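Local coordinates for macro domain-containing protein (Thermosipho africanus, PDB 7OMU), which joins a DarT-family domain to a macro domain, which holds adenosine-5-diphosphoribose in its pocket, at residues I116-I124 against I136-I145. The protein carries 1 engineered substitution. Numbering follows the deposited sequence.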
loop_
_atom_site.group_PDB
_atom_site.type_symbol
_atom_site.label_atom_id
_atom_site.label_comp_id
_atom_site.label_asym_id
_atom_site.label_seq_id
_atom_site.Cartn_x
_atom_site.Cartn_y
_atom_site.Cartn_z
ATOM N N ILE A 116 18.429 8.126 -17.077
ATOM C CA ILE A 116 18.303 9.594 -16.820
ATOM C C ILE A 116 19.211 9.998 -15.654
ATOM O O ILE A 116 19.527 11.191 -15.544
ATOM C CB ILE A 116 16.841 10.016 -16.572
ATOM C CG1 ILE A 116 16.678 11.533 -16.681
ATOM C CG2 ILE A 116 16.328 9.503 -15.239
ATOM C CD1 ILE A 116 15.261 11.977 -16.942
ATOM N N MET A 117 19.614 9.041 -14.817
ATOM C CA MET A 117 20.495 9.278 -13.641
ATOM C C MET A 117 21.918 9.616 -14.108
ATOM O O MET A 117 22.674 10.206 -13.300
ATOM C CB MET A 117 20.537 8.046 -12.730
ATOM C CG MET A 117 19.174 7.643 -12.168
ATOM S SD MET A 117 18.777 8.461 -10.606
ATOM C CE MET A 117 19.572 7.331 -9.466
ATOM N N LYS A 118 22.267 9.262 -15.353
ATOM C CA LYS A 118 23.598 9.537 -15.965
ATOM C C LYS A 118 23.790 11.048 -16.132
ATOM O O LYS A 118 24.947 11.495 -16.024
ATOM C CB LYS A 118 23.760 8.833 -17.318
ATOM C CG LYS A 118 23.999 7.328 -17.254
ATOM C CD LYS A 118 24.419 6.727 -18.583
ATOM C CE LYS A 118 24.494 5.215 -18.555
ATOM N NZ LYS A 118 24.950 4.672 -19.856
ATOM N N ARG A 119 22.709 11.798 -16.391
ATOM C CA ARG A 119 22.731 13.285 -16.462
ATOM C C ARG A 119 23.441 13.817 -15.212
ATOM O O ARG A 119 23.302 13.188 -14.148
ATOM C CB ARG A 119 21.316 13.856 -16.607
ATOM C CG ARG A 119 20.773 13.801 -18.027
ATOM C CD ARG A 119 19.334 14.261 -18.185
ATOM N NE ARG A 119 19.140 15.680 -17.924
ATOM C CZ ARG A 119 18.098 16.406 -18.336
ATOM N NH1 ARG A 119 17.122 15.858 -19.047
ATOM N NH2 ARG A 119 18.040 17.691 -18.029
ATOM N N ASP A 120 24.196 14.911 -15.356
ATOM C CA ASP A 120 25.065 15.486 -14.291
ATOM C C ASP A 120 24.501 16.839 -13.829
ATOM O O ASP A 120 25.223 17.551 -13.105
ATOM C CB ASP A 120 26.523 15.595 -14.761
ATOM C CG ASP A 120 26.724 16.436 -16.009
ATOM O OD1 ASP A 120 25.763 16.562 -16.796
ATOM O OD2 ASP A 120 27.846 16.953 -16.189
ATOM N N ASP A 121 23.261 17.176 -14.212
ATOM C CA ASP A 121 22.563 18.424 -13.794
ATOM C C ASP A 121 21.323 18.071 -12.962
ATOM O O ASP A 121 20.510 18.980 -12.696
ATOM C CB ASP A 121 22.194 19.284 -15.008
ATOM C CG ASP A 121 21.105 18.691 -15.889
ATOM O OD1 ASP A 121 21.103 17.454 -16.075
ATOM O OD2 ASP A 121 20.261 19.471 -16.376
ATOM N N ILE A 122 21.188 16.801 -12.570
ATOM C CA ILE A 122 20.045 16.282 -11.762
ATOM C C ILE A 122 20.384 16.425 -10.282
ATOM O O ILE A 122 21.566 16.633 -9.952
ATOM C CB ILE A 122 19.721 14.814 -12.096
ATOM C CG1 ILE A 122 20.857 13.871 -11.683
ATOM C CG2 ILE A 122 19.345 14.676 -13.560
ATOM C CD1 ILE A 122 20.454 12.420 -11.610
ATOM N N LEU A 123 19.362 16.271 -9.440
ATOM C CA LEU A 123 19.467 16.239 -7.961
ATOM C C LEU A 123 18.760 14.980 -7.451
ATOM O O LEU A 123 17.862 14.473 -8.154
ATOM C CB LEU A 123 18.832 17.506 -7.385
ATOM C CG LEU A 123 19.318 18.822 -7.984
ATOM C CD1 LEU A 123 18.444 19.974 -7.528
ATOM C CD2 LEU A 123 20.765 19.090 -7.625
ATOM N N ILE A 124 19.175 14.504 -6.277
ATOM C CA ILE A 124 18.634 13.288 -5.611
ATOM C C ILE A 124 18.328 13.644 -4.156
ATOM O O ILE A 124 19.243 14.113 -3.448
ATOM C CB ILE A 124 19.619 12.114 -5.761
ATOM C CG1 ILE A 124 19.725 11.694 -7.230
ATOM C CG2 ILE A 124 19.228 10.949 -4.865
ATOM C CD1 ILE A 124 20.780 10.655 -7.513
ATOM N N ILE A 136 18.460 17.422 -0.185
ATOM C CA ILE A 136 18.700 17.305 -1.654
ATOM C C ILE A 136 20.205 17.429 -1.900
ATOM O O ILE A 136 20.795 18.417 -1.428
ATOM C CB ILE A 136 17.915 18.373 -2.437
ATOM C CG1 ILE A 136 16.417 18.302 -2.149
ATOM C CG2 ILE A 136 18.204 18.264 -3.920
ATOM C CD1 ILE A 136 15.963 19.240 -1.074
ATOM N N TYR A 137 20.790 16.452 -2.592
ATOM C CA TYR A 137 22.215 16.431 -3.001
ATOM C C TYR A 137 22.279 16.453 -4.527
ATOM O O TYR A 137 21.381 15.882 -5.162
ATOM C CB TYR A 137 22.926 15.183 -2.470
ATOM C CG TYR A 137 22.792 14.915 -0.989
ATOM C CD1 TYR A 137 23.572 15.594 -0.062
ATOM C CD2 TYR A 137 21.908 13.957 -0.512
ATOM C CE1 TYR A 137 23.464 15.341 1.298
ATOM C CE2 TYR A 137 21.791 13.690 0.844
ATOM C CZ TYR A 137 22.572 14.385 1.751
ATOM O OH TYR A 137 22.455 14.138 3.088
ATOM N N ARG A 138 23.302 17.097 -5.090
ATOM C CA ARG A 138 23.644 16.995 -6.534
ATOM C C ARG A 138 24.470 15.722 -6.733
ATOM O O ARG A 138 25.003 15.206 -5.738
ATOM C CB ARG A 138 24.338 18.261 -7.056
ATOM C CG ARG A 138 25.549 18.739 -6.266
ATOM C CD ARG A 138 25.761 20.239 -6.401
ATOM N NE ARG A 138 26.118 20.899 -5.151
ATOM C CZ ARG A 138 26.094 22.215 -4.942
ATOM N NH1 ARG A 138 25.722 23.049 -5.901
ATOM N NH2 ARG A 138 26.442 22.701 -3.761
ATOM N N LYS A 139 24.546 15.230 -7.969
ATOM C CA LYS A 139 25.105 13.888 -8.301
ATOM C C LYS A 139 26.492 13.744 -7.659
ATOM O O LYS A 139 26.693 12.740 -6.941
ATOM C CB LYS A 139 25.151 13.668 -9.817
ATOM C CG LYS A 139 24.876 12.234 -10.260
ATOM C CD LYS A 139 25.181 11.975 -11.723
ATOM C CE LYS A 139 26.661 11.815 -12.008
ATOM N NZ LYS A 139 27.016 12.237 -13.385
ATOM N N SER A 140 27.379 14.730 -7.864
ATOM C CA SER A 140 28.801 14.735 -7.416
ATOM C C SER A 140 28.918 14.430 -5.914
ATOM O O SER A 140 29.804 13.633 -5.554
ATOM C CB SER A 140 29.486 16.042 -7.766
ATOM O OG SER A 140 29.031 17.103 -6.939
ATOM N N GLU A 141 28.053 15.023 -5.078
ATOM C CA GLU A 141 28.186 15.024 -3.594
ATOM C C GLU A 141 27.202 14.040 -2.942
ATOM O O GLU A 141 27.051 14.126 -1.708
ATOM C CB GLU A 141 28.007 16.446 -3.049
ATOM C CG GLU A 141 26.570 16.933 -3.019
ATOM C CD GLU A 141 26.385 18.403 -2.682
ATOM O OE1 GLU A 141 27.168 19.230 -3.188
ATOM O OE2 GLU A 141 25.436 18.718 -1.940
ATOM N N ILE A 142 26.588 13.129 -3.709
ATOM C CA ILE A 142 25.627 12.115 -3.167
ATOM C C ILE A 142 26.416 11.020 -2.440
ATOM O O ILE A 142 27.474 10.608 -2.961
ATOM C CB ILE A 142 24.711 11.515 -4.257
ATOM C CG1 ILE A 142 23.547 10.730 -3.639
ATOM C CG2 ILE A 142 25.489 10.642 -5.231
ATOM C CD1 ILE A 142 22.648 11.536 -2.725
ATOM N N LYS A 143 25.904 10.564 -1.289
ATOM C CA LYS A 143 26.516 9.496 -0.454
ATOM C C LYS A 143 25.403 8.585 0.086
ATOM O O LYS A 143 24.365 9.117 0.548
ATOM C CB LYS A 143 27.368 10.117 0.661
ATOM C CG LYS A 143 28.543 10.956 0.170
ATOM C CD LYS A 143 29.521 11.378 1.240
ATOM C CE LYS A 143 30.702 12.132 0.666
ATOM N NZ LYS A 143 31.661 12.534 1.721
ATOM N N ASN A 144 25.627 7.267 0.020
ATOM C CA ASN A 144 24.676 6.194 0.426
ATOM C C ASN A 144 23.478 6.198 -0.526
ATOM O O ASN A 144 22.340 6.287 -0.038
ATOM C CB ASN A 144 24.235 6.330 1.888
ATOM C CG ASN A 144 25.360 6.085 2.869
ATOM O OD1 ASN A 144 26.533 6.137 2.507
ATOM N ND2 ASN A 144 25.012 5.823 4.117
ATOM N N ILE A 145 23.733 6.097 -1.835
ATOM C CA ILE A 145 22.671 6.051 -2.884
ATOM C C ILE A 145 21.925 4.718 -2.777
ATOM O O ILE A 145 20.685 4.730 -2.924
ATOM C CB ILE A 145 23.242 6.272 -4.300
ATOM C CG1 ILE A 145 22.129 6.612 -5.296
ATOM C CG2 ILE A 145 24.066 5.077 -4.759
ATOM C CD1 ILE A 145 22.631 7.072 -6.644
#
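Ile124 and Tyr137 form an antiparallel hydrogen-bonded pair, fixing the short hairpin of strands 123-125 and 136-138. Ile124 N reaches Tyr137 O at 2.8 Å, and Tyr137 N reaches Ile124 O at 2.9 Å. On the sheet face carrying Ile124, the isoleucine is the bump and two others wall the hollow: its CG2 branch meets Ile142 CD1 at 4.1 Å and its CD1 meets Ile145 CD1, each side chain crossing it at about a right angle. The split follows from chi1 (-67°), which puts CG1 beside the backbone N and CG2 beside the carbonyl carbon. Met117, its chain bent at chi2 and chi3, brings CE tip to tip with Ile145 CD1, and Ile148 of helix 145-148 also touches Ile124 and Ile142. On the other face, Leu123 bridges two residues of the adjacent strand: CB abuts Ile136 CG2 at 3.6 Å, the two side chains crossing obliquely, while CD2 lies beside Arg138 CB, both side chains pointing the same way. Beyond CB, Arg138 goes to Glu141, whose OE1 forms a salt bridge with NE at 2.8 Å. Past the strands, Lys139 brings CD against the carbonyls of residues 117-119, 3.3 Å from Arg119 O and close to Met117 O; the bend at chi3 (77°) carries NZ to a weak hydrogen bond with Lys118 O (3.4 Å). In the four-stranded antiparallel sheet of the DarT-family domain, 136-138 is the outermost strand, with 123-125 between it and 170-174. Two nearly straight backbone bonds (N-H...O angles of at least 172°) therefore set the pairing, Ile142 and Ile145 pack against Ile124 with Met117 behind Ile145, and the lysine adds one weak polar tie, so the contact rests mainly on the backbone pair and apolar packing.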